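Local structure of fructosyl amine:oxygen oxidoreductase (Neosartorya fumigata, 4WCT) at residues 31-43 with 185-199. The protein probably catalyses the FAD-dependent oxidative deglycation of fructosyl amines (Amadori products), with oxygen as electron acceptor. Residues are numbered along the deposited sequence; the frame is centred on the assembly and turned at random.
Sequences IGAGTWGCSTALH and MISAFNEAKRLGVRF. With FAD (flavin-adenine dinucleotide), chain C.
C38 points its CB toward the other segment, where SG packs against M185, F189 and F199. Its SG lies 4.1 Å from F189 CB. The carbon CE2 of F199 comes near the same sulfur obliquely. F199 also meets A33 CB with its ring edge, while F189 CD1 sits over the centre of one F199 face. M185 is extended through its first two torsions, with CG anti to the backbone N (chi1 178°). This carries SD to the start of helix 35-43, 3.6 Å from G34 C. The bend at the last torsion turns only CE. Further along, A41 CB meets A192 CB at 4.0 Å and also touches V197 and F199. The small A192 lets the backbones come close there, with L42 and A192 CA atoms 4.5 Å apart. L42 crosses E191 obliquely, its CD1 3.5 Å from E191 CG. E191 turns its carboxylate to R194, whose NE and NH2 grip one oxygen each.

Helices 35-43 and 185-194 run in the same general direction, with their axes inclined at 33°. G32, G34 and G37 fit the GxGxxG turn of a Rossmann-type FAD domain. Between G34 and G37, T35 N gives a nearly straight bond to FAD O1A (3.1 Å), and W36 N binds FAD O1P. No hydrogen bond joins the two segments. The contact is therefore held by apolar packing, behind a helix start whose T35 and W36 backbone N-H groups, with T35 OG1, serve the FAD diphosphate.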
# COMPACT_ATOMS: atom_id res chain seq x y z
N ILE A 31 -1.75 -14.51 -9.36
CA ILE A 31 -0.56 -13.87 -9.86
C ILE A 31 -0.19 -12.74 -8.90
O ILE A 31 -0.87 -11.70 -8.84
CB ILE A 31 -0.78 -13.31 -11.28
CG1 ILE A 31 -1.30 -14.39 -12.26
CG2 ILE A 31 0.46 -12.62 -11.80
CD1 ILE A 31 -1.81 -13.84 -13.57
N GLY A 32 0.93 -12.93 -8.23
CA GLY A 32 1.46 -12.00 -7.24
C GLY A 32 1.25 -12.48 -5.80
O GLY A 32 0.11 -12.57 -5.30
N ALA A 33 2.35 -12.80 -5.16
CA ALA A 33 2.39 -13.26 -3.74
C ALA A 33 2.81 -12.10 -2.83
O ALA A 33 3.76 -12.21 -2.03
CB ALA A 33 3.36 -14.42 -3.60
N GLY A 34 2.14 -10.97 -3.01
CA GLY A 34 2.38 -9.78 -2.18
C GLY A 34 1.33 -9.60 -1.11
O GLY A 34 0.74 -10.58 -0.61
N THR A 35 1.05 -8.35 -0.80
CA THR A 35 0.09 -7.99 0.26
C THR A 35 -1.25 -8.66 0.04
O THR A 35 -1.74 -9.41 0.91
CB THR A 35 -0.13 -6.47 0.35
OG1 THR A 35 1.12 -5.77 0.31
CG2 THR A 35 -0.89 -6.13 1.61
N TRP A 36 -1.80 -8.46 -1.15
CA TRP A 36 -3.14 -8.94 -1.45
C TRP A 36 -3.19 -10.38 -1.94
O TRP A 36 -4.11 -11.13 -1.58
CB TRP A 36 -3.83 -8.03 -2.45
CG TRP A 36 -4.13 -6.62 -1.96
CD1 TRP A 36 -3.79 -6.07 -0.73
CD2 TRP A 36 -4.96 -5.66 -2.61
NE1 TRP A 36 -4.35 -4.80 -0.62
CE2 TRP A 36 -5.10 -4.55 -1.73
CE3 TRP A 36 -5.65 -5.65 -3.84
CZ2 TRP A 36 -5.85 -3.43 -2.07
CZ3 TRP A 36 -6.41 -4.53 -4.15
CH2 TRP A 36 -6.51 -3.45 -3.27
N GLY A 37 -2.11 -10.81 -2.60
CA GLY A 37 -1.98 -12.17 -3.08
C GLY A 37 -1.84 -13.17 -1.96
O GLY A 37 -2.51 -14.20 -1.97
N CYS A 38 -1.06 -12.85 -0.94
CA CYS A 38 -0.92 -13.75 0.19
C CYS A 38 -2.20 -13.77 1.00
O CYS A 38 -2.59 -14.84 1.48
CB CYS A 38 0.29 -13.41 1.06
SG CYS A 38 1.89 -13.74 0.30
N SER A 39 -2.86 -12.62 1.15
CA SER A 39 -4.13 -12.60 1.86
C SER A 39 -5.14 -13.46 1.13
O SER A 39 -5.90 -14.22 1.74
CB SER A 39 -4.66 -11.17 2.02
OG SER A 39 -5.87 -11.11 2.78
N THR A 40 -5.21 -13.30 -0.20
CA THR A 40 -6.14 -14.07 -1.02
C THR A 40 -5.85 -15.58 -0.91
O THR A 40 -6.77 -16.37 -0.66
CB THR A 40 -6.05 -13.62 -2.48
OG1 THR A 40 -6.45 -12.24 -2.59
CG2 THR A 40 -6.93 -14.48 -3.36
N ALA A 41 -4.58 -15.96 -0.93
CA ALA A 41 -4.22 -17.38 -0.86
C ALA A 41 -4.71 -17.95 0.48
O ALA A 41 -5.28 -19.05 0.54
CB ALA A 41 -2.72 -17.54 -0.99
N LEU A 42 -4.47 -17.22 1.54
CA LEU A 42 -4.90 -17.65 2.87
C LEU A 42 -6.41 -17.81 2.96
O LEU A 42 -6.90 -18.85 3.44
CB LEU A 42 -4.41 -16.69 3.94
CG LEU A 42 -4.89 -16.95 5.36
CD1 LEU A 42 -4.27 -18.23 5.88
CD2 LEU A 42 -4.45 -15.73 6.16
N HIS A 43 -7.16 -16.84 2.48
CA HIS A 43 -8.62 -16.90 2.55
C HIS A 43 -9.19 -18.02 1.68
O HIS A 43 -10.09 -18.73 2.12
CB HIS A 43 -9.24 -15.58 2.17
CG HIS A 43 -9.22 -14.58 3.26
ND1 HIS A 43 -10.32 -14.35 4.07
CD2 HIS A 43 -8.26 -13.71 3.67
CE1 HIS A 43 -10.01 -13.43 4.96
NE2 HIS A 43 -8.77 -13.03 4.75
N MET A 185 2.78 -10.29 6.34
CA MET A 185 2.72 -10.92 5.01
C MET A 185 3.40 -12.30 5.04
O MET A 185 2.85 -13.27 4.52
CB MET A 185 3.38 -10.00 3.96
CG MET A 185 3.38 -10.61 2.59
SD MET A 185 3.93 -9.36 1.36
CE MET A 185 5.49 -8.91 2.01
N ILE A 186 4.53 -12.39 5.72
CA ILE A 186 5.24 -13.66 5.91
C ILE A 186 4.36 -14.65 6.70
O ILE A 186 4.29 -15.84 6.37
CB ILE A 186 6.57 -13.45 6.64
CG1 ILE A 186 7.56 -12.69 5.71
CG2 ILE A 186 7.16 -14.79 7.06
CD1 ILE A 186 8.85 -12.23 6.37
N SER A 187 3.69 -14.14 7.70
CA SER A 187 2.75 -14.94 8.50
C SER A 187 1.64 -15.50 7.63
O SER A 187 1.32 -16.70 7.72
CB SER A 187 2.20 -14.11 9.67
OG SER A 187 1.30 -14.84 10.48
N ALA A 188 1.06 -14.68 6.76
CA ALA A 188 -0.01 -15.13 5.88
C ALA A 188 0.47 -16.19 4.89
O ALA A 188 -0.19 -17.21 4.67
CB ALA A 188 -0.64 -13.95 5.20
N PHE A 189 1.65 -15.96 4.30
CA PHE A 189 2.30 -16.90 3.40
C PHE A 189 2.54 -18.24 4.10
O PHE A 189 2.12 -19.28 3.58
CB PHE A 189 3.63 -16.30 2.93
CG PHE A 189 4.63 -17.30 2.43
CD1 PHE A 189 4.51 -17.87 1.18
CD2 PHE A 189 5.75 -17.58 3.17
CE1 PHE A 189 5.48 -18.74 0.69
CE2 PHE A 189 6.75 -18.43 2.67
CZ PHE A 189 6.55 -19.09 1.49
N ASN A 190 3.12 -18.20 5.31
CA ASN A 190 3.43 -19.43 6.05
C ASN A 190 2.17 -20.23 6.30
O ASN A 190 2.14 -21.47 6.14
CB ASN A 190 4.09 -19.11 7.38
CG ASN A 190 5.55 -18.72 7.23
OD1 ASN A 190 6.16 -18.98 6.20
ND2 ASN A 190 6.11 -18.08 8.24
N GLU A 191 1.10 -19.54 6.67
CA GLU A 191 -0.13 -20.24 7.00
C GLU A 191 -0.85 -20.75 5.76
O GLU A 191 -1.33 -21.90 5.74
CB GLU A 191 -1.04 -19.34 7.84
CG GLU A 191 -2.35 -19.99 8.20
CD GLU A 191 -2.23 -21.09 9.23
OE1 GLU A 191 -1.09 -21.47 9.61
OE2 GLU A 191 -3.31 -21.51 9.72
N ALA A 192 -0.87 -19.96 4.67
CA ALA A 192 -1.44 -20.48 3.43
C ALA A 192 -0.69 -21.73 2.97
O ALA A 192 -1.29 -22.73 2.55
CB ALA A 192 -1.41 -19.40 2.33
N LYS A 193 0.63 -21.73 3.10
CA LYS A 193 1.41 -22.88 2.66
C LYS A 193 1.22 -24.09 3.59
O LYS A 193 1.22 -25.24 3.14
CB LYS A 193 2.89 -22.49 2.58
CG LYS A 193 3.84 -23.66 2.39
CD LYS A 193 5.21 -23.16 1.95
CE LYS A 193 6.09 -24.28 1.42
NZ LYS A 193 7.42 -23.74 1.09
N ARG A 194 1.03 -23.82 4.88
CA ARG A 194 0.72 -24.91 5.83
C ARG A 194 -0.62 -25.56 5.48
O ARG A 194 -0.77 -26.79 5.61
CB ARG A 194 0.70 -24.37 7.27
CG ARG A 194 0.56 -25.44 8.32
CD ARG A 194 0.48 -24.86 9.73
NE ARG A 194 -0.81 -24.28 10.01
CZ ARG A 194 -1.76 -24.83 10.74
NH1 ARG A 194 -1.58 -26.03 11.27
NH2 ARG A 194 -2.85 -24.12 11.04
N LEU A 195 -1.58 -24.75 5.03
CA LEU A 195 -2.91 -25.22 4.70
C LEU A 195 -3.02 -25.81 3.30
O LEU A 195 -4.10 -26.19 2.87
CB LEU A 195 -3.93 -24.11 4.88
CG LEU A 195 -4.09 -23.60 6.29
CD1 LEU A 195 -5.10 -22.47 6.37
CD2 LEU A 195 -4.52 -24.72 7.23
N GLY A 196 -1.93 -25.73 2.55
CA GLY A 196 -1.78 -26.50 1.30
C GLY A 196 -1.69 -25.73 -0.00
O GLY A 196 -1.65 -26.34 -1.10
N VAL A 197 -1.63 -24.40 0.08
CA VAL A 197 -1.44 -23.60 -1.15
C VAL A 197 -0.05 -23.84 -1.68
O VAL A 197 0.90 -23.93 -0.92
CB VAL A 197 -1.67 -22.09 -0.84
CG1 VAL A 197 -1.34 -21.23 -2.07
CG2 VAL A 197 -3.10 -21.92 -0.35
N ARG A 198 0.07 -23.90 -3.01
CA ARG A 198 1.34 -24.08 -3.66
C ARG A 198 1.88 -22.74 -4.19
O ARG A 198 1.13 -21.95 -4.72
CB ARG A 198 1.18 -25.05 -4.83
CG ARG A 198 2.42 -25.13 -5.71
CD ARG A 198 2.56 -26.48 -6.41
NE ARG A 198 3.19 -26.35 -7.74
CZ ARG A 198 2.50 -26.17 -8.87
NH1 ARG A 198 1.17 -26.06 -8.84
NH2 ARG A 198 3.15 -26.10 -10.03
N PHE A 199 3.10 -22.43 -3.80
CA PHE A 199 3.76 -21.18 -4.18
C PHE A 199 4.91 -21.50 -5.12
O PHE A 199 5.76 -22.34 -4.81
CB PHE A 199 4.28 -20.45 -2.92
CG PHE A 199 3.21 -19.77 -2.13
CD1 PHE A 199 2.53 -20.45 -1.13
CD2 PHE A 199 2.95 -18.43 -2.29
CE1 PHE A 199 1.51 -19.85 -0.43
CE2 PHE A 199 1.99 -17.79 -1.53
CZ PHE A 199 1.29 -18.49 -0.58
PA FAD C . 2.37 -5.61 -3.49
O1A FAD C . 2.35 -5.77 -2.00
O2A FAD C . 3.35 -4.68 -4.15
O5B FAD C . 2.56 -7.06 -4.08
C5B FAD C . 2.63 -7.25 -5.50
C4B FAD C . 3.33 -8.58 -5.75
O4B FAD C . 3.22 -8.92 -7.17
C3B FAD C . 4.82 -8.59 -5.40
O3B FAD C . 5.16 -9.64 -4.48
C2B FAD C . 5.51 -8.79 -6.76
O2B FAD C . 6.77 -9.45 -6.71
C1B FAD C . 4.43 -9.53 -7.55
N9A FAD C . 4.62 -9.38 -9.01
C8A FAD C . 5.05 -8.29 -9.68
N7A FAD C . 5.15 -8.56 -11.00
C5A FAD C . 4.68 -9.82 -11.16
C6A FAD C . 4.58 -10.74 -12.29
N6A FAD C . 4.91 -10.34 -13.53
N1A FAD C . 4.16 -12.00 -12.03
C2A FAD C . 3.79 -12.42 -10.81
N3A FAD C . 3.91 -11.63 -9.72
C4A FAD C . 4.34 -10.36 -9.86
N1 FAD C . -0.79 1.35 2.66
C2 FAD C . -1.39 1.44 3.90
O2 FAD C . -2.44 0.82 4.07
N3 FAD C . -0.80 2.07 4.91
C4 FAD C . 0.34 2.78 4.75
O4 FAD C . 0.92 3.41 5.68
C4X FAD C . 1.01 2.76 3.46
N5 FAD C . 2.16 3.44 3.26
C5X FAD C . 2.88 3.19 2.12
C6 FAD C . 4.17 3.67 1.97
C7 FAD C . 4.84 3.50 0.77
C7M FAD C . 6.25 3.96 0.66
C8 FAD C . 4.20 2.74 -0.31
C8M FAD C . 4.88 2.47 -1.60
C9 FAD C . 2.96 2.16 -0.13
C9A FAD C . 2.25 2.41 1.03
N10 FAD C . 0.96 1.90 1.18
C10 FAD C . 0.36 1.99 2.43
C1' FAD C . 0.22 1.19 0.15
C2' FAD C . 0.34 -0.32 0.27
O2' FAD C . 1.72 -0.61 0.44
C3' FAD C . -0.20 -0.96 -1.02
O3' FAD C . -1.47 -0.38 -1.35
C4' FAD C . -0.32 -2.48 -0.89
O4' FAD C . 0.85 -3.00 -0.27
C5' FAD C . -0.45 -3.06 -2.29
O5' FAD C . -0.62 -4.47 -2.19
P FAD C . -0.55 -5.37 -3.52
O1P FAD C . -0.70 -6.82 -3.10
O2P FAD C . -1.49 -4.75 -4.52
O3P FAD C . 0.96 -5.14 -4.04